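Local coordinates for protein protease 2A (Rhinovirus C, PDB 5X45) that probably cleaves the viral polyprotein as a chymotrypsin-like cysteine protease of the picornaviral 2A family, and carries a bound zinc ion, at residues 69-74 with 109-114; 31-36 with 85-90; 14-19 with 132-137. All blocks are in the same frame, centred on the assembly; numbering follows the deposited sequence.

Contact 1 of 3, residues 69-74 with 109-114. With ZN (zinc ion), chain E.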
loop_
_atom_site.group_PDB
_atom_site.type_symbol
_atom_site.label_atom_id
_atom_site.label_comp_id
_atom_site.label_asym_id
_atom_site.label_seq_id
_atom_site.Cartn_x
_atom_site.Cartn_y
_atom_site.Cartn_z
ATOM N N PHE A 69 6.284 12.591 -2.696
ATOM C CA PHE A 69 6.778 12.658 -4.075
ATOM C C PHE A 69 5.646 12.519 -5.072
ATOM O O PHE A 69 4.788 11.666 -4.900
ATOM C CB PHE A 69 7.788 11.551 -4.371
ATOM C CG PHE A 69 9.121 11.750 -3.735
ATOM C CD1 PHE A 69 10.070 12.576 -4.326
ATOM C CD2 PHE A 69 9.448 11.083 -2.559
ATOM C CE1 PHE A 69 11.323 12.742 -3.742
ATOM C CE2 PHE A 69 10.689 11.251 -1.968
ATOM C CZ PHE A 69 11.627 12.081 -2.557
ATOM N N PRO A 70 5.674 13.308 -6.152
ATOM C CA PRO A 70 4.799 12.991 -7.287
ATOM C C PRO A 70 5.229 11.663 -7.876
ATOM O O PRO A 70 6.400 11.318 -7.725
ATOM C CB PRO A 70 5.047 14.142 -8.265
ATOM C CG PRO A 70 5.543 15.261 -7.400
ATOM C CD PRO A 70 6.371 14.590 -6.335
ATOM N N VAL A 71 4.319 10.918 -8.497
ATOM C CA VAL A 71 4.690 9.625 -9.076
ATOM C C VAL A 71 3.698 9.224 -10.162
ATOM O O VAL A 71 2.508 9.538 -10.066
ATOM C CB VAL A 71 4.770 8.526 -7.972
ATOM C CG1 VAL A 71 3.395 8.230 -7.394
ATOM C CG2 VAL A 71 5.427 7.262 -8.493
ATOM N N GLU A 72 4.198 8.579 -11.217
ATOM C CA GLU A 72 3.347 8.036 -12.282
ATOM C C GLU A 72 3.499 6.517 -12.321
ATOM O O GLU A 72 4.614 6.017 -12.443
ATOM C CB GLU A 72 3.721 8.638 -13.637
ATOM C CG GLU A 72 3.740 10.157 -13.650
ATOM C CD GLU A 72 5.073 10.716 -13.152
ATOM O OE1 GLU A 72 5.996 9.912 -12.896
ATOM O OE2 GLU A 72 5.195 11.950 -12.991
ATOM N N CYS A 73 2.408 5.767 -12.215
ATOM C CA CYS A 73 2.562 4.310 -12.159
ATOM C C CYS A 73 1.987 3.547 -13.343
ATOM O O CYS A 73 1.110 4.024 -14.053
ATOM C CB CYS A 73 1.923 3.760 -10.886
ATOM S SG CYS A 73 2.597 4.459 -9.400
ATOM N N VAL A 74 2.498 2.336 -13.518
ATOM C CA VAL A 74 1.949 1.367 -14.446
ATOM C C VAL A 74 1.419 0.161 -13.660
ATOM O O VAL A 74 2.017 -0.238 -12.660
ATOM C CB VAL A 74 2.993 0.892 -15.459
ATOM C CG1 VAL A 74 2.299 0.118 -16.557
ATOM C CG2 VAL A 74 3.695 2.075 -16.068
ATOM N N GLY A 109 3.544 3.303 3.328
ATOM C CA GLY A 109 3.436 4.676 2.872
ATOM C C GLY A 109 2.348 4.783 1.825
ATOM O O GLY A 109 2.240 3.932 0.939
ATOM N N LYS A 110 1.522 5.816 1.947
ATOM C CA LYS A 110 0.329 5.943 1.127
ATOM C C LYS A 110 0.579 6.498 -0.262
ATOM O O LYS A 110 1.384 7.406 -0.435
ATOM C CB LYS A 110 -0.696 6.825 1.841
ATOM C CG LYS A 110 -1.290 6.180 3.078
ATOM C CD LYS A 110 -2.343 7.055 3.710
ATOM C CE LYS A 110 -1.729 8.116 4.589
ATOM N NZ LYS A 110 -2.775 8.966 5.228
ATOM N N LEU A 111 -0.155 5.957 -1.233
ATOM C CA LEU A 111 -0.233 6.497 -2.583
ATOM C C LEU A 111 -1.608 7.125 -2.803
ATOM O O LEU A 111 -2.642 6.449 -2.704
ATOM C CB LEU A 111 0.020 5.406 -3.624
ATOM C CG LEU A 111 -0.273 5.762 -5.083
ATOM C CD1 LEU A 111 0.608 6.908 -5.539
ATOM C CD2 LEU A 111 -0.047 4.549 -5.967
ATOM N N LEU A 112 -1.613 8.416 -3.123
ATOM C CA LEU A 112 -2.856 9.160 -3.311
ATOM C C LEU A 112 -3.011 9.735 -4.706
ATOM O O LEU A 112 -2.057 10.231 -5.304
ATOM C CB LEU A 112 -2.956 10.314 -2.311
ATOM C CG LEU A 112 -3.112 9.968 -0.840
ATOM C CD1 LEU A 112 -1.763 10.037 -0.156
ATOM C CD2 LEU A 112 -4.106 10.929 -0.211
ATOM N N CYS A 113 -4.227 9.655 -5.222
ATOM C CA CYS A 113 -4.621 10.451 -6.371
ATOM C C CYS A 113 -5.501 11.601 -5.876
ATOM O O CYS A 113 -5.660 11.794 -4.675
ATOM C CB CYS A 113 -5.352 9.590 -7.392
ATOM S SG CYS A 113 -6.962 9.024 -6.819
ATOM N N LYS A 114 -6.090 12.351 -6.794
ATOM C CA LYS A 114 -6.933 13.467 -6.408
ATOM C C LYS A 114 -8.130 12.998 -5.567
ATOM O O LYS A 114 -8.551 13.681 -4.639
ATOM C CB LYS A 114 -7.405 14.213 -7.655
ATOM C CG LYS A 114 -8.594 15.119 -7.424
ATOM C CD LYS A 114 -9.389 15.326 -8.706
ATOM C CE LYS A 114 -10.660 16.095 -8.416
ATOM N NZ LYS A 114 -10.360 17.347 -7.662
HETATM ZN ZN ZN E . -8.474 9.156 -8.852
#
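Two residues beyond Leu111, whose side chain meets Val71 and Cys73 of the facing strand, Cys113 binds zinc through SG at 2.5 Å. Its first torsion (chi1 68°) sets the sulfur between the backbone N and the carbonyl carbon; Cys53, Cys55 and His115 complete the metal site.

The contact itself is apolar and small, burying 87 Å² in all, and it illustrates how one forked side chain can serve two neighbours. Leu111 has CG anti to its backbone N (chi1 169°), which carries both methyl groups inward although its CB does not aim straight at strand 67-76. CD1 of Leu111 lies 3.6 Å from CG1 of Val71, the two side chains crossing at about a right angle. The other branch, CD2 of Leu111, comes within 4.3 Å of SG of Cys73, a looser touch.

Strands 67-76 and 110-113 are not adjacent in the six-stranded antiparallel sheet. They meet across the inside of the barrel it closes into, with the CA atoms of Val71 and Leu111 8.7 Å apart. Leu96 and Phe131, from two other strands, touch both Cys73 and Leu111.

The chemistry thus divides within a few residues: Leu111 enters an interior held by dispersion and exclusion of water, whereas Cys113 gives its sulfur to a metal that ties together separate parts of the chain.

Contact 2 of 3, residues 31-36 with 85-90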
loop_
_atom_site.group_PDB
_atom_site.type_symbol
_atom_site.label_atom_id
_atom_site.label_comp_id
_atom_site.label_asym_id
_atom_site.label_seq_id
_atom_site.Cartn_x
_atom_site.Cartn_y
_atom_site.Cartn_z
ATOM N N LEU A 31 -7.540 -11.117 4.765
ATOM C CA LEU A 31 -6.107 -11.345 4.867
ATOM C C LEU A 31 -5.599 -11.976 3.579
ATOM O O LEU A 31 -5.989 -13.085 3.221
ATOM C CB LEU A 31 -5.759 -12.227 6.071
ATOM C CG LEU A 31 -4.250 -12.439 6.238
ATOM C CD1 LEU A 31 -3.537 -11.101 6.401
ATOM C CD2 LEU A 31 -3.937 -13.352 7.409
ATOM N N ALA A 32 -4.758 -11.233 2.865
ATOM C CA ALA A 32 -4.223 -11.680 1.584
ATOM C C ALA A 32 -2.709 -11.475 1.504
ATOM O O ALA A 32 -2.244 -10.378 1.212
ATOM C CB ALA A 32 -4.926 -10.940 0.431
ATOM N N LEU A 33 -1.947 -12.535 1.759
ATOM C CA LEU A 33 -0.482 -12.471 1.711
ATOM C C LEU A 33 0.057 -12.318 0.289
ATOM O O LEU A 33 1.178 -11.846 0.088
ATOM C CB LEU A 33 0.132 -13.701 2.396
ATOM C CG LEU A 33 0.194 -13.732 3.939
ATOM C CD1 LEU A 33 -0.997 -13.148 4.686
ATOM C CD2 LEU A 33 0.560 -15.128 4.462
ATOM N N THR A 34 -0.756 -12.681 -0.694
ATOM C CA THR A 34 -0.389 -12.493 -2.093
ATOM C C THR A 34 -0.509 -11.017 -2.469
ATOM O O THR A 34 -0.164 -10.610 -3.582
ATOM C CB THR A 34 -1.257 -13.355 -3.037
ATOM O OG1 THR A 34 -2.639 -13.235 -2.667
ATOM C CG2 THR A 34 -0.839 -14.813 -2.950
ATOM N N ALA A 35 -1.018 -10.221 -1.535
ATOM C CA ALA A 35 -1.055 -8.777 -1.697
ATOM C C ALA A 35 -0.400 -8.083 -0.505
ATOM O O ALA A 35 -0.441 -6.853 -0.407
ATOM C CB ALA A 35 -2.490 -8.303 -1.865
ATOM N N ASP A 36 0.179 -8.883 0.399
ATOM C CA ASP A 36 0.771 -8.388 1.647
ATOM C C ASP A 36 -0.196 -7.426 2.345
ATOM O O ASP A 36 0.186 -6.339 2.799
ATOM C CB ASP A 36 2.120 -7.711 1.376
ATOM C CG ASP A 36 2.878 -7.391 2.653
ATOM O OD1 ASP A 36 2.606 -8.058 3.674
ATOM O OD2 ASP A 36 3.731 -6.473 2.641
ATOM N N GLY A 85 13.105 -9.895 4.814
ATOM C CA GLY A 85 13.377 -10.463 6.122
ATOM C C GLY A 85 12.140 -11.146 6.662
ATOM O O GLY A 85 12.224 -12.111 7.428
ATOM N N TYR A 86 10.983 -10.665 6.223
ATOM C CA TYR A 86 9.709 -11.220 6.652
ATOM C C TYR A 86 9.123 -12.218 5.639
ATOM O O TYR A 86 8.323 -13.080 6.008
ATOM C CB TYR A 86 8.727 -10.082 6.931
ATOM C CG TYR A 86 8.785 -8.963 5.926
ATOM C CD1 TYR A 86 8.059 -9.038 4.742
ATOM C CD2 TYR A 86 9.566 -7.835 6.148
ATOM C CE1 TYR A 86 8.092 -8.013 3.807
ATOM C CE2 TYR A 86 9.609 -6.799 5.213
ATOM C CZ TYR A 86 8.867 -6.897 4.043
ATOM O OH TYR A 86 8.896 -5.889 3.101
ATOM N N TYR A 87 9.527 -12.113 4.376
ATOM C CA TYR A 87 9.043 -13.032 3.341
ATOM C C TYR A 87 10.192 -13.579 2.520
ATOM O O TYR A 87 11.160 -12.864 2.240
ATOM C CB TYR A 87 8.074 -12.349 2.373
ATOM C CG TYR A 87 6.741 -11.976 2.953
ATOM C CD1 TYR A 87 6.093 -12.802 3.866
ATOM C CD2 TYR A 87 6.132 -10.775 2.594
ATOM C CE1 TYR A 87 4.873 -12.442 4.403
ATOM C CE2 TYR A 87 4.917 -10.407 3.120
ATOM C CZ TYR A 87 4.290 -11.238 4.023
ATOM O OH TYR A 87 3.076 -10.858 4.543
ATOM N N PRO A 88 10.077 -14.847 2.104
ATOM C CA PRO A 88 10.947 -15.352 1.042
ATOM C C PRO A 88 10.560 -14.714 -0.291
ATOM O O PRO A 88 9.541 -14.014 -0.362
ATOM C CB PRO A 88 10.665 -16.854 1.040
ATOM C CG PRO A 88 9.260 -16.958 1.536
ATOM C CD PRO A 88 9.128 -15.870 2.575
ATOM N N LYS A 89 11.373 -14.930 -1.318
ATOM C CA LYS A 89 11.044 -14.492 -2.667
ATOM C C LYS A 89 9.676 -15.068 -3.042
ATOM O O LYS A 89 9.451 -16.272 -2.895
ATOM C CB LYS A 89 12.128 -14.960 -3.643
ATOM C CG LYS A 89 11.692 -15.127 -5.091
ATOM C CD LYS A 89 12.840 -15.685 -5.926
ATOM C CE LYS A 89 12.393 -16.055 -7.331
ATOM N NZ LYS A 89 13.493 -15.980 -8.340
ATOM N N HIS A 90 8.765 -14.214 -3.511
ATOM C CA HIS A 90 7.388 -14.637 -3.792
ATOM C C HIS A 90 6.694 -13.717 -4.789
ATOM O O HIS A 90 7.162 -12.609 -5.054
ATOM C CB HIS A 90 6.565 -14.676 -2.508
ATOM C CG HIS A 90 6.307 -13.321 -1.930
ATOM N ND1 HIS A 90 7.288 -12.574 -1.316
ATOM C CD2 HIS A 90 5.181 -12.569 -1.895
ATOM C CE1 HIS A 90 6.777 -11.420 -0.922
ATOM N NE2 HIS A 90 5.502 -11.392 -1.259
#
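Tyr87 and Asp36 meet with their flat groups almost perpendicular, the carboxylate plane standing 80° from that of the ring. The phenol donates to the acid: OH of Tyr87 lies 3.0 Å from OD1 of Asp36. Because the donor arrives from above the carboxylate, 42° out of its plane, the bond departs from the usual in-plane approach. Seen from the tyrosine, however, OD1 sits at the ring edge and near the ring plane, and it also lies 3.3 Å from CE2 of Tyr87. The acid therefore leans along the rim of the ring, between hydroxyl and CE2, and covers neither face. Asp36 starts out toward the tyrosine at CB, and with CG anti to the backbone N (chi1 -170°) its carboxylate arrives at the hydroxyl. CG of Leu33 lies 4.1 Å from OH of Tyr87, the two side chains crossing at about a right angle.

Both partners belong to connections of a chymotrypsin-like fold. Ala32 to Ala35 form a type I turn that leads from strand 28-32 to strand 37-41, and residues 85-90 lie in the loop of the hairpin made by strands 78-81 and 90-93. Asp36 OD2 makes weak hydrogen bonds to His20 ND1 and Thr122 OG1, while the ring of Tyr86 stacks with that of His20 and touches Cys107. This grouping of Asp36, His20 and Cys107 is consistent with the Asp-His-Cys triad of picornaviral 2A proteases, in which case Tyr87 would be a second-shell residue helping to orient the acid.

The far end of the loop has its own brace: His90 ND1 donates to Pro88 O at 2.8 Å, nearly in line with the carbonyl bond. Ser84 OG, at the near end, bonds to the backbone N of both Tyr86 and Tyr87.

Contact 3 of 3, residues 14-19 with 132-137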
loop_
_atom_site.group_PDB
_atom_site.type_symbol
_atom_site.label_atom_id
_atom_site.label_comp_id
_atom_site.label_asym_id
_atom_site.label_seq_id
_atom_site.Cartn_x
_atom_site.Cartn_y
_atom_site.Cartn_z
ATOM N N ALA A 14 -13.001 0.727 7.992
ATOM C CA ALA A 14 -11.941 -0.277 7.931
ATOM C C ALA A 14 -10.539 0.311 8.051
ATOM O O ALA A 14 -10.311 1.492 7.780
ATOM C CB ALA A 14 -12.052 -1.072 6.645
ATOM N N ILE A 15 -9.606 -0.543 8.460
ATOM C CA ILE A 15 -8.189 -0.203 8.530
ATOM C C ILE A 15 -7.376 -1.168 7.664
ATOM O O ILE A 15 -7.504 -2.385 7.789
ATOM C CB ILE A 15 -7.660 -0.276 9.959
ATOM C CG1 ILE A 15 -8.448 0.653 10.872
ATOM C CG2 ILE A 15 -6.177 0.047 9.986
ATOM C CD1 ILE A 15 -8.228 0.367 12.345
ATOM N N TYR A 16 -6.540 -0.615 6.791
ATOM C CA TYR A 16 -5.735 -1.397 5.857
ATOM C C TYR A 16 -4.264 -1.315 6.242
ATOM O O TYR A 16 -3.706 -0.225 6.341
ATOM C CB TYR A 16 -5.932 -0.888 4.426
ATOM C CG TYR A 16 -7.346 -0.982 3.901
ATOM C CD1 TYR A 16 -8.366 -0.164 4.399
ATOM C CD2 TYR A 16 -7.654 -1.861 2.875
ATOM C CE1 TYR A 16 -9.669 -0.256 3.901
ATOM C CE2 TYR A 16 -8.943 -1.955 2.371
ATOM C CZ TYR A 16 -9.941 -1.156 2.884
ATOM O OH TYR A 16 -11.204 -1.274 2.362
ATOM N N LYS A 17 -3.632 -2.461 6.461
ATOM C CA LYS A 17 -2.224 -2.477 6.832
ATOM C C LYS A 17 -1.475 -3.498 5.994
ATOM O O LYS A 17 -2.078 -4.420 5.449
ATOM C CB LYS A 17 -2.062 -2.809 8.318
ATOM C CG LYS A 17 -2.916 -1.955 9.237
ATOM C CD LYS A 17 -2.573 -2.148 10.702
ATOM C CE LYS A 17 -1.799 -0.936 11.218
ATOM N NZ LYS A 17 -1.356 -1.082 12.633
ATOM N N CYS A 18 -0.182 -3.347 5.919
ATOM C CA CYS A 18 0.639 -4.320 5.286
ATOM C C CYS A 18 0.693 -5.478 6.235
ATOM O O CYS A 18 0.911 -5.297 7.391
ATOM C CB CYS A 18 2.014 -3.740 5.043
ATOM S SG CYS A 18 2.120 -2.734 3.580
ATOM N N ALA A 19 0.460 -6.676 5.750
ATOM C CA ALA A 19 0.286 -7.811 6.616
ATOM C C ALA A 19 1.479 -8.155 7.503
ATOM O O ALA A 19 1.299 -8.577 8.614
ATOM C CB ALA A 19 -0.200 -9.009 5.845
ATOM N N THR A 132 0.749 -1.847 -3.551
ATOM C CA THR A 132 -0.454 -2.647 -3.723
ATOM C C THR A 132 -1.608 -1.698 -4.003
ATOM O O THR A 132 -1.808 -0.714 -3.300
ATOM C CB THR A 132 -0.809 -3.535 -2.513
ATOM O OG1 THR A 132 -1.240 -2.723 -1.418
ATOM C CG2 THR A 132 0.359 -4.329 -2.096
ATOM N N ASP A 133 -2.339 -1.999 -5.061
ATOM C CA ASP A 133 -3.531 -1.269 -5.411
ATOM C C ASP A 133 -4.633 -1.721 -4.452
ATOM O O ASP A 133 -4.966 -2.906 -4.399
ATOM C CB ASP A 133 -3.899 -1.540 -6.877
ATOM C CG ASP A 133 -5.024 -0.644 -7.393
ATOM O OD1 ASP A 133 -5.779 -0.054 -6.579
ATOM O OD2 ASP A 133 -5.143 -0.527 -8.634
ATOM N N LEU A 134 -5.188 -0.780 -3.693
ATOM C CA LEU A 134 -6.176 -1.101 -2.669
ATOM C C LEU A 134 -7.578 -1.226 -3.253
ATOM O O LEU A 134 -8.465 -1.808 -2.629
ATOM C CB LEU A 134 -6.181 -0.037 -1.573
ATOM C CG LEU A 134 -4.871 0.077 -0.808
ATOM C CD1 LEU A 134 -4.962 1.241 0.155
ATOM C CD2 LEU A 134 -4.519 -1.217 -0.097
ATOM N N ARG A 135 -7.778 -0.662 -4.440
ATOM C CA ARG A 135 -9.103 -0.634 -5.062
ATOM C C ARG A 135 -9.736 -2.021 -5.281
ATOM O O ARG A 135 -10.926 -2.197 -4.995
ATOM C CB ARG A 135 -9.046 0.154 -6.376
ATOM C CG ARG A 135 -8.817 1.644 -6.147
ATOM C CD ARG A 135 -8.507 2.381 -7.436
ATOM N NE ARG A 135 -7.216 1.967 -7.973
ATOM C CZ ARG A 135 -6.551 2.619 -8.919
ATOM N NH1 ARG A 135 -7.044 3.744 -9.422
ATOM N NH2 ARG A 135 -5.379 2.158 -9.343
ATOM N N PRO A 136 -8.957 -3.012 -5.762
ATOM C CA PRO A 136 -9.542 -4.360 -5.843
ATOM C C PRO A 136 -10.072 -4.892 -4.508
ATOM O O PRO A 136 -11.017 -5.679 -4.511
ATOM C CB PRO A 136 -8.366 -5.227 -6.309
ATOM C CG PRO A 136 -7.477 -4.297 -7.042
ATOM C CD PRO A 136 -7.594 -2.977 -6.335
ATOM N N TYR A 137 -9.471 -4.480 -3.394
ATOM C CA TYR A 137 -9.812 -5.052 -2.093
ATOM C C TYR A 137 -10.757 -4.215 -1.230
ATOM O O TYR A 137 -11.076 -4.624 -0.118
ATOM C CB TYR A 137 -8.529 -5.323 -1.302
ATOM C CG TYR A 137 -7.501 -6.116 -2.077
ATOM C CD1 TYR A 137 -6.599 -5.478 -2.922
ATOM C CD2 TYR A 137 -7.432 -7.500 -1.973
ATOM C CE1 TYR A 137 -5.658 -6.193 -3.644
ATOM C CE2 TYR A 137 -6.490 -8.221 -2.687
ATOM C CZ TYR A 137 -5.604 -7.564 -3.523
ATOM O OH TYR A 137 -4.661 -8.276 -4.244
#
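Tyr16 and Leu134 make the central touch, CD2 of the tyrosine lying 4.4 Å from CD2 of the leucine. The methyl group approaches the ring obliquely. At the phenol end, the carbonyl O of Tyr137 lies near the ring plane, beyond the edge, 4.2 Å from OH of Tyr16; that spacing is packing and too long for a hydrogen bond. With CG anti to its carbonyl carbon (chi1 -61°), the ring leaves strand 14-18 with its CD2 side against Leu134 and its hydroxyl end near the carbonyl of Tyr137.

The next shell fixes the bend that offers Leu134 to the ring. Tyr137 N bonds to Leu134 O at 3.0 Å, folding the chain back on itself. Just before it, Asp133 forms an Asx turn: its OD1 accepts from the backbone N of Arg135 at 3.0 Å. The same oxygen takes NE of Arg135 at 2.8 Å, through its syn lone pair and in the guanidinium plane. NH2 of Arg135 completes a side-on salt bridge to OD2 of Asp133, also 2.8 Å, but from above the carboxylate. Two donors thus hold OD1, and the acid is locked to both backbone and side chain of one residue.

Further out, Arg135 NH1 bonds to the carbonyl O of Cys55, a zinc-site residue. Leu134 also packs on Val9 and Leu37 from the four-stranded sheet, and on Met120 from the barrel. Such packing, with the chain leaving the last barrel strand to lie against the N-terminal sheet, belongs to the interface between the two beta domains of a chymotrypsin-like protease.

Contact 3 pairs the beginning of the chain with its end and encloses the other two, whose segments alternate: 31-36, 69-74, 85-90, 109-114. Contacts 1 and 2 lie on opposite sides of the chain's centre, their own centres about 22 Å apart. Contact 3 lies between, its centre about 15 Å from that of contact 1 and about 13 Å from that of contact 2. It shares the six-stranded barrel with contact 1 and the four-stranded sheet with contact 2, which it touches directly: Asp36 O lies 3.0 Å from Ala19 N, a probable hydrogen bond. Barrel interior, domain interface and the loops near the probable active site are thus joined in one compact, almost all-beta body.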